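PDB 3CEU: thiamine phosphate pyrophosphorylase from Bacteroides thetaiotaomicron VPI-5482, which probably catalyses thiamine phosphate formation from its pyrimidine and thiazole precursors, a step of thiamine diphosphate biosynthesis. Local coordinates for residues V13-I18 / E43-L48; I29-K34 / Y108-M113; I153-L158 / I191-K196. All coordinates share one frame; numbering follows the deposited sequence.

Interaction 1: residues V13-I18 / E43-L48; sequences VEEDKI and ERLLTL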
loop_
_atom_site.group_PDB
_atom_site.type_symbol
_atom_site.label_atom_id
_atom_site.label_comp_id
_atom_site.label_asym_id
_atom_site.label_seq_id
_atom_site.Cartn_x
_atom_site.Cartn_y
_atom_site.Cartn_z
ATOM N N VAL A 13 13.240 11.602 10.010
ATOM C CA VAL A 13 14.608 11.325 9.580
ATOM C C VAL A 13 14.851 9.830 9.455
ATOM O O VAL A 13 14.339 9.042 10.253
ATOM C CB VAL A 13 15.638 11.895 10.574
ATOM C CG1 VAL A 13 15.630 13.408 10.522
ATOM C CG2 VAL A 13 15.319 11.404 11.982
ATOM N N GLU A 14 15.646 9.451 8.459
ATOM C CA GLU A 14 15.960 8.049 8.210
ATOM C C GLU A 14 14.865 7.326 7.426
ATOM O O GLU A 14 15.064 6.196 6.973
ATOM C CB GLU A 14 16.235 7.318 9.531
ATOM C CG GLU A 14 17.655 7.528 10.043
ATOM C CD GLU A 14 17.904 6.870 11.385
ATOM O OE1 GLU A 14 17.375 7.369 12.404
ATOM O OE2 GLU A 14 18.630 5.853 11.416
ATOM N N GLU A 15 13.721 7.987 7.252
ATOM C CA GLU A 15 12.600 7.407 6.511
ATOM C C GLU A 15 13.023 6.998 5.094
ATOM O O GLU A 15 12.626 5.935 4.604
ATOM C CB GLU A 15 11.439 8.407 6.424
ATOM C CG GLU A 15 10.171 7.818 5.811
ATOM C CD GLU A 15 9.062 8.845 5.589
ATOM O OE1 GLU A 15 7.945 8.422 5.222
ATOM O OE2 GLU A 15 9.300 10.059 5.775
ATOM N N ASP A 16 13.829 7.838 4.446
ATOM C CA ASP A 16 14.300 7.552 3.098
ATOM C C ASP A 16 15.187 6.304 3.069
ATOM O O ASP A 16 15.137 5.516 2.121
ATOM C CB ASP A 16 15.068 8.754 2.527
ATOM C CG ASP A 16 16.460 8.910 3.128
ATOM O OD1 ASP A 16 16.571 9.089 4.355
ATOM O OD2 ASP A 16 17.442 8.855 2.367
ATOM N N LYS A 17 15.995 6.129 4.111
ATOM C CA LYS A 17 16.889 4.973 4.210
ATOM C C LYS A 17 16.077 3.709 4.414
ATOM O O LYS A 17 16.334 2.674 3.803
ATOM C CB LYS A 17 17.841 5.113 5.404
ATOM C CG LYS A 17 19.139 5.869 5.138
ATOM C CD LYS A 17 18.922 7.345 4.883
ATOM C CE LYS A 17 20.250 8.096 4.943
ATOM N NZ LYS A 17 20.843 8.045 6.319
ATOM N N ILE A 18 15.096 3.795 5.300
ATOM C CA ILE A 18 14.279 2.641 5.571
ATOM C C ILE A 18 13.511 2.253 4.322
ATOM O O ILE A 18 13.442 1.074 3.985
ATOM C CB ILE A 18 13.296 2.896 6.732
ATOM C CG1 ILE A 18 14.077 3.257 8.000
ATOM C CG2 ILE A 18 12.460 1.645 6.972
ATOM C CD1 ILE A 18 13.215 3.534 9.216
ATOM N N GLU A 43 9.041 16.041 -2.052
ATOM C CA GLU A 43 10.109 16.100 -3.037
ATOM C C GLU A 43 11.434 15.703 -2.392
ATOM O O GLU A 43 12.227 14.973 -2.988
ATOM C CB GLU A 43 10.225 17.511 -3.625
ATOM C CG GLU A 43 9.034 17.978 -4.454
ATOM C CD GLU A 43 9.176 19.433 -4.893
ATOM O OE1 GLU A 43 9.185 20.328 -4.007
ATOM O OE2 GLU A 43 9.277 19.689 -6.118
ATOM N N ARG A 44 11.672 16.168 -1.169
ATOM C CA ARG A 44 12.916 15.853 -0.463
ATOM C C ARG A 44 13.076 14.346 -0.301
ATOM O O ARG A 44 14.126 13.783 -0.607
ATOM C CB ARG A 44 12.933 16.556 0.906
ATOM C CG ARG A 44 12.712 18.073 0.788
ATOM C CD ARG A 44 12.650 18.828 2.123
ATOM N NE ARG A 44 13.965 19.075 2.719
ATOM C CZ ARG A 44 14.647 18.186 3.435
ATOM N NH1 ARG A 44 14.142 16.978 3.654
ATOM N NH2 ARG A 44 15.833 18.509 3.935
ATOM N N LEU A 45 12.018 13.696 0.159
ATOM C CA LEU A 45 12.045 12.259 0.350
ATOM C C LEU A 45 12.250 11.555 -0.991
ATOM O O LEU A 45 13.133 10.710 -1.122
ATOM C CB LEU A 45 10.740 11.802 1.009
ATOM C CG LEU A 45 10.708 10.422 1.664
ATOM C CD1 LEU A 45 9.401 10.233 2.423
ATOM C CD2 LEU A 45 10.864 9.357 0.619
ATOM N N LEU A 46 11.448 11.903 -1.992
ATOM C CA LEU A 46 11.577 11.263 -3.302
ATOM C C LEU A 46 12.977 11.420 -3.902
ATOM O O LEU A 46 13.471 10.515 -4.566
ATOM C CB LEU A 46 10.521 11.816 -4.273
ATOM C CG LEU A 46 9.065 11.635 -3.836
ATOM C CD1 LEU A 46 8.158 12.572 -4.620
ATOM C CD2 LEU A 46 8.653 10.185 -4.009
ATOM N N THR A 47 13.615 12.559 -3.663
ATOM C CA THR A 47 14.956 12.798 -4.195
ATOM C C THR A 47 16.005 11.865 -3.581
ATOM O O THR A 47 16.939 11.455 -4.258
ATOM C CB THR A 47 15.422 14.255 -3.956
ATOM O OG1 THR A 47 14.450 15.165 -4.482
ATOM C CG2 THR A 47 16.753 14.499 -4.641
ATOM N N LEU A 48 15.848 11.546 -2.298
ATOM C CA LEU A 48 16.778 10.666 -1.589
ATOM C C LEU A 48 16.638 9.212 -1.980
ATOM O O LEU A 48 17.597 8.443 -1.887
ATOM C CB LEU A 48 16.571 10.770 -0.085
ATOM C CG LEU A 48 17.331 11.879 0.636
ATOM C CD1 LEU A 48 17.290 13.152 -0.186
ATOM C CD2 LEU A 48 16.705 12.095 2.020
#
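Asp16 and Leu48 make the closest approach between V13-I18 and E43-L48, with Asp16 OD2 lying 3.2 Å from Leu48 CB. The carboxylate lies against more than one carbon of the leucine: Asp16 OD2 is 3.3 Å from Leu48 CD2, and Asp16 CG is 3.4 Å from that same methyl. The aspartate CB also approaches Leu48 CB, so the contact runs along the side chain and does not rest on the acid oxygen alone. Asp16 holds its CG between the backbone N and the carbonyl carbon (chi1 75°), which sets the acid against Leu48, the two side chains crossing obliquely. Helices 15-24 and 39-48 are consecutive outer helices of a TIM barrel, and here the first turn of the former meets the last turn of the latter. The backbones come closest at Asp16 and Leu45, whose CA atoms are 5.9 Å apart. No hydrogen bond joins the segments; the contact is van der Waals, two carboxylates against the carbons of two leucines. Glu15 is the second acid. Its extended chain, with CG opposite the backbone N (chi1 -173°), crosses Leu45 at about a right angle and brings the flat carboxylate under one methyl. Leu45 CD1 sits 3.4 Å from Glu15 OE2 and 3.6 Å from Glu15 OE1, and its height of about 3.3 Å above the plane of the Glu15 carboxylate places it over a face. Glu15 OE1 has its polar partner elsewhere, in a salt bridge with Lys34, which probably helps to hold the carboxylate that Leu45 CD1 covers. Beyond the interface, Thr47 OG1 bonds to Glu43 O at 2.7 Å, while Thr47 N reaches that same oxygen from the opposite face of the carbonyl plane.

Interaction 2: residues I29-K34 / Y108-M113; sequences ILHLRK and YDYVFM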
loop_
_atom_site.group_PDB
_atom_site.type_symbol
_atom_site.label_atom_id
_atom_site.label_comp_id
_atom_site.label_asym_id
_atom_site.label_seq_id
_atom_site.Cartn_x
_atom_site.Cartn_y
_atom_site.Cartn_z
ATOM N N ILE A 29 5.086 -2.479 -4.004
ATOM C CA ILE A 29 4.610 -1.103 -4.140
ATOM C C ILE A 29 4.651 -0.292 -2.843
ATOM O O ILE A 29 4.477 -0.824 -1.745
ATOM C CB ILE A 29 3.150 -1.087 -4.682
ATOM C CG1 ILE A 29 3.092 -1.799 -6.035
ATOM C CG2 ILE A 29 2.651 0.346 -4.829
ATOM C CD1 ILE A 29 1.683 -1.953 -6.600
ATOM N N LEU A 30 4.881 1.009 -2.994
ATOM C CA LEU A 30 4.938 1.938 -1.870
ATOM C C LEU A 30 3.890 3.012 -2.088
ATOM O O LEU A 30 3.868 3.663 -3.131
ATOM C CB LEU A 30 6.310 2.603 -1.788
ATOM C CG LEU A 30 6.445 3.660 -0.700
ATOM C CD1 LEU A 30 6.381 2.995 0.665
ATOM C CD2 LEU A 30 7.756 4.407 -0.857
ATOM N N HIS A 31 3.019 3.184 -1.101
ATOM C CA HIS A 31 1.978 4.202 -1.160
ATOM C C HIS A 31 2.394 5.374 -0.282
ATOM O O HIS A 31 2.407 5.279 0.953
ATOM C CB HIS A 31 0.631 3.636 -0.693
ATOM C CG HIS A 31 -0.221 3.115 -1.810
ATOM N ND1 HIS A 31 -1.403 3.719 -2.189
ATOM C CD2 HIS A 31 -0.042 2.081 -2.666
ATOM C CE1 HIS A 31 -1.911 3.081 -3.226
ATOM N NE2 HIS A 31 -1.103 2.081 -3.538
ATOM N N LEU A 32 2.754 6.471 -0.942
ATOM C CA LEU A 32 3.181 7.687 -0.262
ATOM C C LEU A 32 1.953 8.453 0.196
ATOM O O LEU A 32 1.223 9.018 -0.614
ATOM C CB LEU A 32 4.021 8.552 -1.213
ATOM C CG LEU A 32 4.543 9.890 -0.701
ATOM C CD1 LEU A 32 5.365 9.687 0.568
ATOM C CD2 LEU A 32 5.386 10.551 -1.780
ATOM N N ARG A 33 1.723 8.458 1.500
ATOM C CA ARG A 33 0.581 9.164 2.064
ATOM C C ARG A 33 1.044 10.061 3.206
ATOM O O ARG A 33 1.413 9.583 4.280
ATOM C CB ARG A 33 -0.468 8.152 2.540
ATOM C CG ARG A 33 -1.742 8.731 3.147
ATOM C CD ARG A 33 -2.772 7.623 3.357
ATOM N NE ARG A 33 -3.916 8.029 4.168
ATOM C CZ ARG A 33 -3.872 8.280 5.479
ATOM N NH1 ARG A 33 -2.733 8.173 6.156
ATOM N NH2 ARG A 33 -4.980 8.621 6.125
ATOM N N LYS A 34 1.048 11.364 2.938
ATOM C CA LYS A 34 1.454 12.383 3.904
ATOM C C LYS A 34 0.356 13.444 3.944
ATOM O O LYS A 34 0.495 14.516 3.353
ATOM C CB LYS A 34 2.760 13.048 3.467
ATOM C CG LYS A 34 3.933 12.104 3.262
ATOM C CD LYS A 34 4.268 11.361 4.541
ATOM C CE LYS A 34 5.539 10.538 4.395
ATOM N NZ LYS A 34 5.808 9.773 5.638
ATOM N N TYR A 108 -10.350 1.240 -12.236
ATOM C CA TYR A 108 -9.055 1.547 -11.653
ATOM C C TYR A 108 -8.102 0.408 -11.948
ATOM O O TYR A 108 -8.531 -0.688 -12.309
ATOM C CB TYR A 108 -9.190 1.722 -10.139
ATOM C CG TYR A 108 -10.016 2.928 -9.745
ATOM C CD1 TYR A 108 -9.447 4.203 -9.692
ATOM C CD2 TYR A 108 -11.378 2.804 -9.478
ATOM C CE1 TYR A 108 -10.218 5.321 -9.385
ATOM C CE2 TYR A 108 -12.155 3.917 -9.175
ATOM C CZ TYR A 108 -11.566 5.171 -9.130
ATOM O OH TYR A 108 -12.327 6.270 -8.832
ATOM N N ASP A 109 -6.810 0.668 -11.806
ATOM C CA ASP A 109 -5.811 -0.363 -12.035
ATOM C C ASP A 109 -5.954 -1.396 -10.932
ATOM O O ASP A 109 -5.703 -2.585 -11.137
ATOM C CB ASP A 109 -4.431 0.268 -12.042
ATOM C CG ASP A 109 -4.215 1.128 -13.260
ATOM O OD1 ASP A 109 -4.036 0.558 -14.357
ATOM O OD2 ASP A 109 -4.258 2.367 -13.138
ATOM N N TYR A 110 -6.366 -0.914 -9.763
ATOM C CA TYR A 110 -6.641 -1.743 -8.598
ATOM C C TYR A 110 -7.217 -0.866 -7.527
ATOM O O TYR A 110 -7.038 0.347 -7.555
ATOM C CB TYR A 110 -5.400 -2.475 -8.062
ATOM C CG TYR A 110 -4.234 -1.653 -7.535
ATOM C CD1 TYR A 110 -4.367 -0.793 -6.442
ATOM C CD2 TYR A 110 -2.961 -1.828 -8.069
ATOM C CE1 TYR A 110 -3.250 -0.137 -5.896
ATOM C CE2 TYR A 110 -1.853 -1.185 -7.530
ATOM C CZ TYR A 110 -1.999 -0.345 -6.448
ATOM O OH TYR A 110 -0.872 0.270 -5.936
ATOM N N VAL A 111 -7.937 -1.472 -6.596
ATOM C CA VAL A 111 -8.532 -0.723 -5.508
ATOM C C VAL A 111 -8.214 -1.392 -4.183
ATOM O O VAL A 111 -7.886 -2.581 -4.133
ATOM C CB VAL A 111 -10.073 -0.644 -5.642
ATOM C CG1 VAL A 111 -10.462 -0.091 -7.009
ATOM C CG2 VAL A 111 -10.687 -2.011 -5.421
ATOM N N PHE A 112 -8.309 -0.610 -3.114
ATOM C CA PHE A 112 -8.087 -1.101 -1.759
ATOM C C PHE A 112 -9.455 -1.519 -1.238
ATOM O O PHE A 112 -10.477 -1.030 -1.713
ATOM C CB PHE A 112 -7.550 0.022 -0.855
ATOM C CG PHE A 112 -6.079 0.286 -1.007
ATOM C CD1 PHE A 112 -5.343 -0.346 -2.004
ATOM C CD2 PHE A 112 -5.421 1.154 -0.143
ATOM C CE1 PHE A 112 -3.981 -0.120 -2.139
ATOM C CE2 PHE A 112 -4.056 1.384 -0.273
ATOM C CZ PHE A 112 -3.337 0.739 -1.278
HETATM N N MSE A 113 -9.486 -2.429 -0.276
HETATM C CA MSE A 113 -10.751 -2.829 0.312
HETATM C C MSE A 113 -10.537 -2.847 1.818
HETATM O O MSE A 113 -9.624 -3.518 2.315
HETATM C CB MSE A 113 -11.184 -4.211 -0.174
HETATM C CG MSE A 113 -12.650 -4.508 0.096
HETATM SE SE MSE A 113 -13.142 -6.365 -0.132
HETATM C CE MSE A 113 -14.321 -6.553 1.397
#
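Within the eight-stranded parallel TIM barrel, His31 of strand 29-32 and Tyr110 of strand 110-113 reach across the interior to each other. The strands are not neighbours: their axes stay 12.6 Å apart, and side chains coming from opposite directions fill the distance. His31 NE2 and Tyr110 OH form a hydrogen bond of 3.0 Å that is fairly straight (161°), either atom being a possible donor. It is made at the edge of both rings, near their planes. In Tyr110 a chi1 of 63° tucks CG over the backbone and directs the phenol so that OH meets His31 NE2. These residues belong to the core of the fold, as all four touching side chains are buried. Phe112 sets its CZ over one face of the imidazole, 3.4 Å from His31 CE1 and displaced toward the ring's rim. The two ring planes are 42° apart, hence oblique. His31 ND1 is bonded to His60 NE2, so both imidazole nitrogens are engaged and the ring's rotation is set from two ends. On the phenol, Ile29 CD1 lies 3.7 Å from Tyr110 CE2 and 3.5 Å from Tyr110 OH, while His90 meets the tyrosine ring edge-to-face.

Interaction 3: residues I153-L158 / I191-K196; sequences INEDNL and IEHFKK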
loop_
_atom_site.group_PDB
_atom_site.type_symbol
_atom_site.label_atom_id
_atom_site.label_comp_id
_atom_site.label_asym_id
_atom_site.label_seq_id
_atom_site.Cartn_x
_atom_site.Cartn_y
_atom_site.Cartn_z
ATOM N N ILE A 153 -4.133 -5.799 9.065
ATOM C CA ILE A 153 -3.413 -6.943 8.526
ATOM C C ILE A 153 -2.087 -7.109 9.271
ATOM O O ILE A 153 -1.440 -6.122 9.619
ATOM C CB ILE A 153 -3.152 -6.734 7.030
ATOM C CG1 ILE A 153 -4.480 -6.433 6.327
ATOM C CG2 ILE A 153 -2.478 -7.960 6.436
ATOM C CD1 ILE A 153 -4.341 -6.107 4.857
ATOM N N ASN A 154 -1.695 -8.351 9.529
ATOM C CA ASN A 154 -0.446 -8.623 10.232
ATOM C C ASN A 154 0.050 -10.017 9.905
ATOM O O ASN A 154 -0.532 -10.702 9.067
ATOM C CB ASN A 154 -0.619 -8.503 11.749
ATOM C CG ASN A 154 -1.662 -9.454 12.290
ATOM O OD1 ASN A 154 -1.871 -10.533 11.741
ATOM N ND2 ASN A 154 -2.320 -9.064 13.375
ATOM N N GLU A 155 1.115 -10.437 10.586
ATOM C CA GLU A 155 1.722 -11.749 10.368
ATOM C C GLU A 155 0.806 -12.896 10.789
ATOM O O GLU A 155 0.968 -14.027 10.333
ATOM C CB GLU A 155 3.049 -11.847 11.132
ATOM C CG GLU A 155 2.890 -12.080 12.632
ATOM C CD GLU A 155 4.184 -11.913 13.402
ATOM O OE1 GLU A 155 4.661 -10.766 13.515
ATOM O OE2 GLU A 155 4.734 -12.922 13.895
ATOM N N ASP A 156 -0.152 -12.605 11.660
ATOM C CA ASP A 156 -1.079 -13.627 12.134
ATOM C C ASP A 156 -2.230 -13.913 11.171
ATOM O O ASP A 156 -2.773 -15.018 11.174
ATOM C CB ASP A 156 -1.641 -13.222 13.499
ATOM C CG ASP A 156 -0.613 -13.332 14.607
ATOM O OD1 ASP A 156 -0.822 -12.722 15.683
ATOM O OD2 ASP A 156 0.395 -14.044 14.406
ATOM N N ASN A 157 -2.596 -12.927 10.349
ATOM C CA ASN A 157 -3.704 -13.077 9.394
ATOM C C ASN A 157 -3.345 -12.858 7.928
ATOM O O ASN A 157 -4.230 -12.777 7.079
ATOM C CB ASN A 157 -4.837 -12.113 9.744
ATOM C CG ASN A 157 -4.369 -10.674 9.816
ATOM O OD1 ASN A 157 -3.581 -10.210 8.979
ATOM N ND2 ASN A 157 -4.864 -9.951 10.807
ATOM N N LEU A 158 -2.061 -12.759 7.624
ATOM C CA LEU A 158 -1.649 -12.537 6.250
ATOM C C LEU A 158 -2.071 -13.693 5.349
ATOM O O LEU A 158 -2.641 -13.479 4.280
ATOM C CB LEU A 158 -0.134 -12.340 6.179
ATOM C CG LEU A 158 0.372 -11.757 4.861
ATOM C CD1 LEU A 158 -0.406 -10.482 4.543
ATOM C CD2 LEU A 158 1.868 -11.460 4.956
ATOM N N ILE A 191 13.024 -3.966 8.860
ATOM C CA ILE A 191 13.423 -4.723 7.682
ATOM C C ILE A 191 13.251 -6.223 7.889
ATOM O O ILE A 191 12.798 -6.927 6.990
ATOM C CB ILE A 191 14.892 -4.449 7.296
ATOM C CG1 ILE A 191 15.171 -2.941 7.312
ATOM C CG2 ILE A 191 15.186 -5.024 5.900
ATOM C CD1 ILE A 191 14.218 -2.136 6.444
ATOM N N GLU A 192 13.601 -6.719 9.069
ATOM C CA GLU A 192 13.459 -8.141 9.331
ATOM C C GLU A 192 11.998 -8.550 9.322
ATOM O O GLU A 192 11.639 -9.618 8.818
ATOM C CB GLU A 192 14.119 -8.512 10.667
ATOM C CG GLU A 192 15.614 -8.217 10.690
ATOM C CD GLU A 192 16.300 -8.706 11.950
ATOM O OE1 GLU A 192 16.625 -9.906 12.032
ATOM O OE2 GLU A 192 16.515 -7.888 12.868
ATOM N N HIS A 193 11.146 -7.693 9.866
ATOM C CA HIS A 193 9.719 -7.999 9.915
ATOM C C HIS A 193 9.092 -7.938 8.516
ATOM O O HIS A 193 8.117 -8.642 8.241
ATOM C CB HIS A 193 9.012 -7.031 10.858
ATOM C CG HIS A 193 7.570 -7.348 11.074
ATOM N ND1 HIS A 193 7.151 -8.489 11.727
ATOM C CD2 HIS A 193 6.450 -6.703 10.675
ATOM C CE1 HIS A 193 5.830 -8.532 11.713
ATOM N NE2 HIS A 193 5.383 -7.463 11.082
ATOM N N PHE A 194 9.652 -7.110 7.630
ATOM C CA PHE A 194 9.134 -7.003 6.264
ATOM C C PHE A 194 9.430 -8.298 5.504
ATOM O O PHE A 194 8.557 -8.842 4.824
ATOM C CB PHE A 194 9.766 -5.817 5.522
ATOM C CG PHE A 194 9.474 -5.807 4.038
ATOM C CD1 PHE A 194 10.430 -6.238 3.124
ATOM C CD2 PHE A 194 8.222 -5.428 3.561
ATOM C CE1 PHE A 194 10.139 -6.300 1.749
ATOM C CE2 PHE A 194 7.917 -5.486 2.189
ATOM C CZ PHE A 194 8.875 -5.923 1.284
ATOM N N LYS A 195 10.665 -8.781 5.634
ATOM C CA LYS A 195 11.081 -10.010 4.976
ATOM C C LYS A 195 10.189 -11.155 5.435
ATOM O O LYS A 195 9.830 -12.040 4.643
ATOM C CB LYS A 195 12.533 -10.352 5.310
ATOM C CG LYS A 195 13.574 -9.403 4.743
ATOM C CD LYS A 195 14.961 -9.991 4.946
ATOM C CE LYS A 195 16.039 -9.116 4.356
ATOM N NZ LYS A 195 17.365 -9.810 4.372
ATOM N N LYS A 196 9.835 -11.150 6.717
ATOM C CA LYS A 196 8.970 -12.199 7.234
ATOM C C LYS A 196 7.618 -12.117 6.510
ATOM O O LYS A 196 7.151 -13.112 5.967
ATOM C CB LYS A 196 8.789 -12.042 8.749
ATOM C CG LYS A 196 7.824 -13.051 9.365
ATOM C CD LYS A 196 7.434 -12.673 10.798
ATOM C CE LYS A 196 8.541 -12.986 11.801
ATOM N NZ LYS A 196 8.122 -12.740 13.215
#
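Glu155 spans the gap to helix 188-201 and divides its carboxylate between His193 and Lys196. It contributes the largest buried area of the contact, and the backbones stay well apart, the nearest CA atoms being those of Glu155 and Lys196 at 7.9 Å. Its CG is flanked by both backbone branches (chi1 77°), and from there the extended chain carries the acid group out to the helix. Glu155 OE1 meets the imidazole edge in the ring plane, 3.1 Å from His193 CE1. This is a close carbon-oxygen approach and not a conventional hydrogen bond, since Glu155 OE1 stays 3.8 Å from His193 ND1. The carboxylate and ring planes are turned 36° from each other. His193 NE2 bonds to Asp174 OD2, so a second acid helps to set the imidazole's orientation, and the two carboxylates would probably polarise the C-H that faces Glu155. The other oxygen, Glu155 OE2, forms a salt bridge with Lys196 NZ at 3.5 Å, a weak hydrogen bond by its length. Lys196 bends about its CG-CD bond (chi3 -76°), which turns the ammonium toward the acid. Replacing Glu155 by an alanine is likely to leave Lys196 NZ without this carboxylate partner and to open a gap beside the His193 ring edge. The loop itself is held by reciprocal asparagine bonds: Asn154 N donates to Asn157 OD1 at 2.7 Å, and Asn157 N donates to Asn154 OD1 at 2.9 Å, nearly along the axis of that carbonyl. The second bond, spanning three residues, defines an Asx motif. It lies in the loop from strand 147-150 to helix 158-163, which here meets the C-terminal helix 188-201 and is a beta-to-alpha connection of a TIM barrel.

The three contacts sample a single TIM barrel at different depths. Interaction 2 lies inside it, about 5 Å from the chain centre, whereas interactions 1 and 3 sit at about 17 and 14 Å, among outer helices and loops. The centre of interaction 2 is about 19 Å from both others. Interactions 1 and 2 interleave along the chain, strand 29-32 lying between helices 15-24 and 39-48; they touch through the salt bridge of Glu15 OE1 with Lys34 NZ at 2.6 Å and Leu46 packing on Leu32. Interaction 3 comes last, not touching interaction 2 (nearest atoms about 6 Å apart). Its centre is about 23 Å from interaction 1's, yet the Ile191 side chain still touches the backbone carbonyl of Ile18.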